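Local coordinates for probable enoyl-CoA hydratase/isomerase (Pseudomonas aeruginosa, PDB 7BOR), which binds coenzyme A and, as a member of the crotonase family, probably shifts the double bond of delta(3)-enoyl-CoA substrates to delta(2), at residues K24-R29 against F60-D65; P102-G107 against K126-N131. One frame throughout, in Å; residues are numbered along the deposited sequence.

Contact 1. Residues K24-R29 against F60-D65. With COA (coenzyme A), chain C.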
loop_
_atom_site.group_PDB
_atom_site.type_symbol
_atom_site.label_atom_id
_atom_site.label_comp_id
_atom_site.label_asym_id
_atom_site.label_seq_id
_atom_site.Cartn_x
_atom_site.Cartn_y
_atom_site.Cartn_z
ATOM N N LYS A 24 -3.302 12.038 -9.435
ATOM C CA LYS A 24 -2.196 11.537 -8.627
ATOM C C LYS A 24 -2.401 10.091 -8.197
ATOM O O LYS A 24 -2.023 9.706 -7.082
ATOM C CB LYS A 24 -1.961 12.444 -7.418
ATOM C CG LYS A 24 -1.670 13.888 -7.786
ATOM C CD LYS A 24 -0.645 13.973 -8.924
ATOM C CE LYS A 24 0.570 14.821 -8.593
ATOM N NZ LYS A 24 1.803 14.322 -9.315
ATOM N N ASN A 25 -3.025 9.312 -9.091
ATOM C CA ASN A 25 -3.354 7.907 -8.883
ATOM C C ASN A 25 -4.216 7.664 -7.639
ATOM O O ASN A 25 -4.128 6.594 -7.007
ATOM C CB ASN A 25 -2.077 7.040 -8.830
ATOM C CG ASN A 25 -1.391 6.916 -10.208
ATOM O OD1 ASN A 25 -2.027 7.064 -11.246
ATOM N ND2 ASN A 25 -0.088 6.638 -10.206
ATOM N N ALA A 26 -5.074 8.625 -7.305
ATOM C CA ALA A 26 -5.990 8.473 -6.171
ATOM C C ALA A 26 -6.887 7.271 -6.391
ATOM O O ALA A 26 -7.402 7.065 -7.493
ATOM C CB ALA A 26 -6.814 9.739 -5.982
ATOM N N LEU A 27 -7.036 6.447 -5.363
ATOM C CA LEU A 27 -7.633 5.129 -5.532
ATOM C C LEU A 27 -9.148 5.158 -5.327
ATOM O O LEU A 27 -9.627 5.380 -4.205
ATOM C CB LEU A 27 -7.010 4.141 -4.552
ATOM C CG LEU A 27 -5.494 3.949 -4.664
ATOM C CD1 LEU A 27 -5.023 3.225 -3.462
ATOM C CD2 LEU A 27 -5.260 3.148 -5.889
ATOM N N THR A 28 -9.877 4.819 -6.387
ATOM C CA THR A 28 -11.336 4.710 -6.404
ATOM C C THR A 28 -11.825 3.298 -6.067
ATOM O O THR A 28 -11.061 2.331 -6.029
ATOM C CB THR A 28 -11.869 5.097 -7.779
ATOM O OG1 THR A 28 -11.491 4.069 -8.702
ATOM C CG2 THR A 28 -11.312 6.468 -8.197
ATOM N N ARG A 29 -13.134 3.187 -5.796
ATOM C CA ARG A 29 -13.704 1.874 -5.482
ATOM C C ARG A 29 -13.443 0.877 -6.610
ATOM O O ARG A 29 -13.222 -0.311 -6.363
ATOM C CB ARG A 29 -15.210 2.010 -5.218
ATOM C CG ARG A 29 -15.618 2.695 -3.889
ATOM C CD ARG A 29 -17.165 2.802 -3.761
ATOM N NE ARG A 29 -17.743 3.714 -4.767
ATOM C CZ ARG A 29 -18.165 4.960 -4.520
ATOM N NH1 ARG A 29 -18.101 5.461 -3.287
ATOM N NH2 ARG A 29 -18.670 5.716 -5.508
ATOM N N PHE A 60 3.283 7.339 -7.267
ATOM C CA PHE A 60 2.793 6.044 -6.805
ATOM C C PHE A 60 1.263 6.137 -6.560
ATOM O O PHE A 60 0.482 5.772 -7.447
ATOM C CB PHE A 60 3.579 5.582 -5.572
ATOM C CG PHE A 60 3.275 4.162 -5.147
ATOM C CD1 PHE A 60 3.557 3.083 -5.975
ATOM C CD2 PHE A 60 2.711 3.894 -3.896
ATOM C CE1 PHE A 60 3.261 1.779 -5.558
ATOM C CE2 PHE A 60 2.425 2.590 -3.484
ATOM C CZ PHE A 60 2.696 1.533 -4.306
ATOM N N THR A 61 0.811 6.689 -5.425
ATOM C CA THR A 61 -0.617 7.013 -5.268
ATOM C C THR A 61 -0.802 8.028 -4.147
ATOM O O THR A 61 -0.153 7.930 -3.104
ATOM C CB THR A 61 -1.460 5.757 -4.966
ATOM O OG1 THR A 61 -2.848 6.102 -4.760
ATOM C CG2 THR A 61 -0.968 5.068 -3.702
ATOM N N SER A 62 -1.701 8.981 -4.351
ATOM C CA SER A 62 -2.060 9.909 -3.278
ATOM C C SER A 62 -3.024 9.280 -2.279
ATOM O O SER A 62 -3.508 9.967 -1.369
ATOM C CB SER A 62 -2.640 11.219 -3.851
ATOM O OG SER A 62 -3.691 11.022 -4.794
ATOM N N GLY A 63 -3.270 7.976 -2.389
ATOM C CA GLY A 63 -4.098 7.302 -1.426
ATOM C C GLY A 63 -5.546 7.327 -1.868
ATOM O O GLY A 63 -5.894 7.612 -3.035
ATOM N N ASN A 64 -6.405 7.038 -0.896
ATOM C CA ASN A 64 -7.834 6.902 -1.152
ATOM C C ASN A 64 -8.385 8.128 -1.859
ATOM O O ASN A 64 -8.026 9.261 -1.552
ATOM C CB ASN A 64 -8.595 6.674 0.154
ATOM C CG ASN A 64 -9.734 5.723 -0.010
ATOM O OD1 ASN A 64 -9.619 4.544 0.323
ATOM N ND2 ASN A 64 -10.849 6.216 -0.532
ATOM N N ASP A 65 -9.254 7.890 -2.832
ATOM C CA ASP A 65 -10.009 8.997 -3.402
ATOM C C ASP A 65 -10.843 9.664 -2.311
ATOM O O ASP A 65 -11.669 9.006 -1.673
ATOM C CB ASP A 65 -10.903 8.477 -4.513
ATOM C CG ASP A 65 -11.452 9.588 -5.356
ATOM O OD1 ASP A 65 -12.150 10.447 -4.786
ATOM O OD2 ASP A 65 -11.171 9.626 -6.573
HETATM N N1A COA C . -8.491 12.272 -3.730
HETATM C C2A COA C . -9.204 12.978 -4.652
HETATM N N3A COA C . -8.588 13.820 -5.536
HETATM C C4A COA C . -7.250 13.904 -5.465
HETATM C C5A COA C . -6.523 13.211 -4.563
HETATM C C6A COA C . -7.167 12.379 -3.671
HETATM N N6A COA C . -6.544 11.542 -2.636
HETATM N N7A COA C . -5.204 13.508 -4.728
HETATM C C8A COA C . -5.090 14.400 -5.736
HETATM N N9A COA C . -6.341 14.613 -6.132
HETATM C C1B COA C . -6.564 15.516 -7.279
HETATM C C2B COA C . -6.616 17.085 -6.897
HETATM O O2B COA C . -7.915 17.351 -6.233
HETATM C C3B COA C . -6.463 17.604 -8.082
HETATM O O3B COA C . -7.723 17.505 -8.867
HETATM P P3B COA C . -8.045 18.484 -10.122
HETATM O O7A COA C . -6.815 18.707 -10.978
HETATM O O8A COA C . -8.540 19.783 -9.548
HETATM O O9A COA C . -9.085 17.799 -10.958
HETATM C C4B COA C . -5.449 16.717 -8.847
HETATM O O4B COA C . -5.652 15.327 -8.208
HETATM C C5B COA C . -4.098 17.114 -8.714
HETATM O O5B COA C . -3.801 16.958 -7.363
HETATM P P1A COA C . -2.933 18.121 -6.612
HETATM O O1A COA C . -3.089 18.054 -5.106
HETATM O O2A COA C . -3.269 19.522 -7.072
HETATM O O3A COA C . -1.382 17.811 -7.075
HETATM P P2A COA C . -0.184 18.208 -6.012
HETATM O O4A COA C . 1.142 18.001 -6.739
HETATM O O5A COA C . -0.480 19.619 -5.599
HETATM O O6A COA C . -0.285 17.297 -4.625
HETATM C CBP COA C . -0.361 15.321 -3.271
HETATM C CCP COA C . 0.088 15.909 -4.657
HETATM C CDP COA C . -0.424 13.754 -3.368
HETATM C CEP COA C . 0.638 15.730 -2.160
HETATM C CAP COA C . -1.750 15.992 -3.024
HETATM O OAP COA C . -2.542 15.725 -4.141
HETATM C C9P COA C . -2.481 15.431 -1.804
HETATM O O9P COA C . -2.162 15.707 -0.685
HETATM N N8P COA C . -3.627 14.548 -2.107
HETATM C C7P COA C . -4.421 13.923 -1.047
HETATM C C6P COA C . -3.537 13.005 -0.151
HETATM C C5P COA C . -4.512 12.391 0.906
HETATM O O5P COA C . -4.929 13.013 1.819
HETATM N N4P COA C . -4.891 11.000 0.732
HETATM C C3P COA C . -5.827 10.402 1.651
HETATM C C2P COA C . -5.138 10.012 2.932
HETATM S S1P COA C . -6.461 9.264 3.911
#
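The adenine-binding wall of the crotonase fold is built here by two loops, Lys24-Thr28 and Phe60-Asp65, laced together mainly through backbone groups and short polar side chains. Lys24 O receives two bonds from one residue: Ser62 N approaches nearly end-on to the carbonyl at 2.8 Å, while Ser62 OG comes from above the carbonyl plane at 3.1 Å. Thr61 OG1 donates to the next carbonyl, Asn25 O, at 2.6 Å. That hydroxyl lies anti to its own backbone N (chi1 178°), where it also accepts from Gly63 N at 3.1 Å and closes an ST turn. Leu27 CG packs against the same oxygen, the two side chains crossing at about a right angle. Beyond the turn, Leu27 and Asn64 form a single backbone bridge, with Leu27 N donating to Gly63 O at 2.8 Å and Asp65 N to Leu27 O at 2.9 Å. At the other end, Asn25 ND2 reaches Phe60 O, and the acceptor lies in the plane of the amide; Asn25 OD1 is held by Arg20 N. Asp65 does double duty: OD1 caps Asp68 N at the start of helix 66-71, and OD2 forms a salt bridge with Arg20 beside the methyl of Thr28. In the loops so joined, two carbonyls, those of Ser62 and Asn64, accept from coenzyme A. Ala26 CB lies against the adenine at COA C6A. Ser62 O accepts from COA N4P of the pantetheine arm at 2.7 Å, and Asn64 O takes the adenine amino group, COA N6A, at 2.9 Å.

Contact 2. Residues P102-G107 against K126-N131. With COA (coenzyme A), chain C.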
loop_
_atom_site.group_PDB
_atom_site.type_symbol
_atom_site.label_atom_id
_atom_site.label_comp_id
_atom_site.label_asym_id
_atom_site.label_seq_id
_atom_site.Cartn_x
_atom_site.Cartn_y
_atom_site.Cartn_z
ATOM N N PRO A 102 4.601 10.803 -4.883
ATOM C CA PRO A 102 3.823 10.664 -3.640
ATOM C C PRO A 102 3.373 9.238 -3.421
ATOM O O PRO A 102 3.056 8.501 -4.358
ATOM C CB PRO A 102 2.640 11.611 -3.835
ATOM C CG PRO A 102 2.497 11.755 -5.308
ATOM C CD PRO A 102 3.901 11.622 -5.893
ATOM N N ALA A 103 3.378 8.857 -2.142
ATOM C CA ALA A 103 2.843 7.618 -1.609
ATOM C C ALA A 103 2.184 8.023 -0.286
ATOM O O ALA A 103 2.863 8.111 0.748
ATOM C CB ALA A 103 3.904 6.562 -1.391
ATOM N N VAL A 104 0.865 8.286 -0.324
ATOM C CA VAL A 104 0.173 8.943 0.784
ATOM C C VAL A 104 -0.906 8.035 1.345
ATOM O O VAL A 104 -1.636 7.374 0.601
ATOM C CB VAL A 104 -0.440 10.262 0.331
ATOM C CG1 VAL A 104 -1.069 10.992 1.541
ATOM C CG2 VAL A 104 0.640 11.101 -0.300
ATOM N N GLY A 105 -1.021 8.021 2.656
ATOM C CA GLY A 105 -2.116 7.261 3.248
ATOM C C GLY A 105 -1.875 5.791 2.990
ATOM O O GLY A 105 -0.807 5.261 3.314
ATOM N N ILE A 106 -2.861 5.108 2.399
ATOM C CA ILE A 106 -2.680 3.707 2.027
ATOM C C ILE A 106 -1.574 3.551 0.989
ATOM O O ILE A 106 -1.089 2.426 0.765
ATOM C CB ILE A 106 -4.031 3.111 1.541
ATOM C CG1 ILE A 106 -3.953 1.573 1.469
ATOM C CG2 ILE A 106 -4.447 3.734 0.220
ATOM C CD1 ILE A 106 -5.310 0.857 1.539
ATOM N N GLY A 107 -1.129 4.659 0.378
ATOM C CA GLY A 107 0.056 4.599 -0.497
ATOM C C GLY A 107 1.306 4.177 0.258
ATOM O O GLY A 107 2.148 3.432 -0.263
ATOM N N LYS A 126 3.740 9.888 3.095
ATOM C CA LYS A 126 3.202 10.259 4.398
ATOM C C LYS A 126 1.878 9.575 4.725
ATOM O O LYS A 126 1.173 9.075 3.851
ATOM C CB LYS A 126 3.045 11.768 4.550
ATOM C CG LYS A 126 1.951 12.449 3.855
ATOM C CD LYS A 126 1.877 13.897 4.368
ATOM C CE LYS A 126 0.759 14.630 3.673
ATOM N NZ LYS A 126 1.168 15.850 2.889
ATOM N N MET A 127 1.526 9.646 6.008
ATOM C CA MET A 127 0.288 9.043 6.534
ATOM C C MET A 127 -0.493 10.191 7.156
ATOM O O MET A 127 -0.304 10.527 8.337
ATOM C CB MET A 127 0.608 7.923 7.512
ATOM C CG MET A 127 1.096 6.708 6.747
ATOM S SD MET A 127 1.937 5.439 7.716
ATOM C CE MET A 127 3.452 6.370 8.049
ATOM N N PRO A 128 -1.285 10.905 6.358
ATOM C CA PRO A 128 -1.838 12.175 6.823
ATOM C C PRO A 128 -3.152 11.975 7.589
ATOM O O PRO A 128 -3.951 12.918 7.677
ATOM C CB PRO A 128 -2.027 12.962 5.516
ATOM C CG PRO A 128 -2.383 11.946 4.526
ATOM C CD PRO A 128 -1.592 10.667 4.943
ATOM N N PHE A 129 -3.362 10.763 8.151
ATOM C CA PHE A 129 -4.684 10.415 8.673
ATOM C C PHE A 129 -5.134 11.432 9.698
ATOM O O PHE A 129 -6.205 12.030 9.572
ATOM C CB PHE A 129 -4.639 9.029 9.275
ATOM C CG PHE A 129 -4.215 7.975 8.306
ATOM C CD1 PHE A 129 -4.850 7.840 7.064
ATOM C CD2 PHE A 129 -3.146 7.130 8.613
ATOM C CE1 PHE A 129 -4.439 6.881 6.150
ATOM C CE2 PHE A 129 -2.742 6.140 7.697
ATOM C CZ PHE A 129 -3.387 6.040 6.446
ATOM N N VAL A 130 -4.267 11.699 10.680
ATOM C CA VAL A 130 -4.541 12.645 11.750
ATOM C C VAL A 130 -4.792 14.055 11.218
ATOM O O VAL A 130 -5.649 14.792 11.733
ATOM C CB VAL A 130 -3.364 12.586 12.743
ATOM C CG1 VAL A 130 -2.026 13.231 12.085
ATOM C CG2 VAL A 130 -3.729 13.224 14.013
ATOM N N ASN A 131 -4.048 14.470 10.193
ATOM C CA ASN A 131 -4.319 15.766 9.597
ATOM C C ASN A 131 -5.745 15.867 9.050
ATOM O O ASN A 131 -6.251 16.982 8.894
ATOM C CB ASN A 131 -3.329 16.040 8.474
ATOM C CG ASN A 131 -1.901 15.699 8.871
ATOM O OD1 ASN A 131 -1.469 14.517 8.878
ATOM N ND2 ASN A 131 -1.182 16.721 9.272
HETATM N N1A COA C . -8.491 12.272 -3.730
HETATM C C2A COA C . -9.204 12.978 -4.652
HETATM N N3A COA C . -8.588 13.820 -5.536
HETATM C C4A COA C . -7.250 13.904 -5.465
HETATM C C5A COA C . -6.523 13.211 -4.563
HETATM C C6A COA C . -7.167 12.379 -3.671
HETATM N N6A COA C . -6.544 11.542 -2.636
HETATM N N7A COA C . -5.204 13.508 -4.728
HETATM C C8A COA C . -5.090 14.400 -5.736
HETATM N N9A COA C . -6.341 14.613 -6.132
HETATM C C1B COA C . -6.564 15.516 -7.279
HETATM C C2B COA C . -6.616 17.085 -6.897
HETATM O O2B COA C . -7.915 17.351 -6.233
HETATM C C3B COA C . -6.463 17.604 -8.082
HETATM O O3B COA C . -7.723 17.505 -8.867
HETATM P P3B COA C . -8.045 18.484 -10.122
HETATM O O7A COA C . -6.815 18.707 -10.978
HETATM O O8A COA C . -8.540 19.783 -9.548
HETATM O O9A COA C . -9.085 17.799 -10.958
HETATM C C4B COA C . -5.449 16.717 -8.847
HETATM O O4B COA C . -5.652 15.327 -8.208
HETATM C C5B COA C . -4.098 17.114 -8.714
HETATM O O5B COA C . -3.801 16.958 -7.363
HETATM P P1A COA C . -2.933 18.121 -6.612
HETATM O O1A COA C . -3.089 18.054 -5.106
HETATM O O2A COA C . -3.269 19.522 -7.072
HETATM O O3A COA C . -1.382 17.811 -7.075
HETATM P P2A COA C . -0.184 18.208 -6.012
HETATM O O4A COA C . 1.142 18.001 -6.739
HETATM O O5A COA C . -0.480 19.619 -5.599
HETATM O O6A COA C . -0.285 17.297 -4.625
HETATM C CBP COA C . -0.361 15.321 -3.271
HETATM C CCP COA C . 0.088 15.909 -4.657
HETATM C CDP COA C . -0.424 13.754 -3.368
HETATM C CEP COA C . 0.638 15.730 -2.160
HETATM C CAP COA C . -1.750 15.992 -3.024
HETATM O OAP COA C . -2.542 15.725 -4.141
HETATM C C9P COA C . -2.481 15.431 -1.804
HETATM O O9P COA C . -2.162 15.707 -0.685
HETATM N N8P COA C . -3.627 14.548 -2.107
HETATM C C7P COA C . -4.421 13.923 -1.047
HETATM C C6P COA C . -3.537 13.005 -0.151
HETATM C C5P COA C . -4.512 12.391 0.906
HETATM O O5P COA C . -4.929 13.013 1.819
HETATM N N4P COA C . -4.891 11.000 0.732
HETATM C C3P COA C . -5.827 10.402 1.651
HETATM C C2P COA C . -5.138 10.012 2.932
HETATM S S1P COA C . -6.461 9.264 3.911
#
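Gly105 N donates to Lys126 O over 2.7 Å, and the bond is straight (158°) and lies in the carbonyl plane. The same oxygen meets Val104 CA in a CA-H...O contact at 3.2 Å. With Lys126 N bonded to Ala103 O at 3.1 Å, Lys126 joins the residues on either side of Val104, the pattern of a parallel bridge between strands 102-104 and 124-126. Val104 and Lys126 point to the same face of this sheet. There Val104 CG1, anti to the backbone N (chi1 -176°), runs into the Pro128 ring almost at right angles; its 3.4 Å approach to Pro128 CG is tight for two carbons. Both side chains also touch the pantetheine arm, Val104 CG1 at COA C6P and Pro128 CG at COA C2P. Gly105, with positive phi and no side chain, lets COA C2P pass close by. Phe129 closes the end: CE1 and CZ press obliquely on Gly105 CA, and COA S1P sits at the ring edge, 3.8 Å from Phe129 CD1. A glycine turn leading from a short strand into helix 106-109 beside the thiol is characteristic of the crotonase active site, where Ile106 N probably contributes to the oxyanion hole.

Contact 1 closes before contact 2 opens along the chain, yet their centres are only 11 Å apart and the two touch directly. Backbone bonds join Phe60-Asp65 to Pro102-Gly107: Thr61 N pairs with Pro102 O and Thr61 O with Val104 N, so the loop before helix 66-71 runs alongside strand 102-104. Coenzyme A is bent, its pantetheine arm folding back past the adenine; the adenine and the middle of the arm lie at contact 1, the thiol end at contact 2. Thus the loops following strands 13-18 and 50-54 of the six-stranded sheet are coupled to the small three-stranded sheet. In crotonases this junction normally brings together the two oxyanion-hole amides, here probably Asn64 N and Ile106 N.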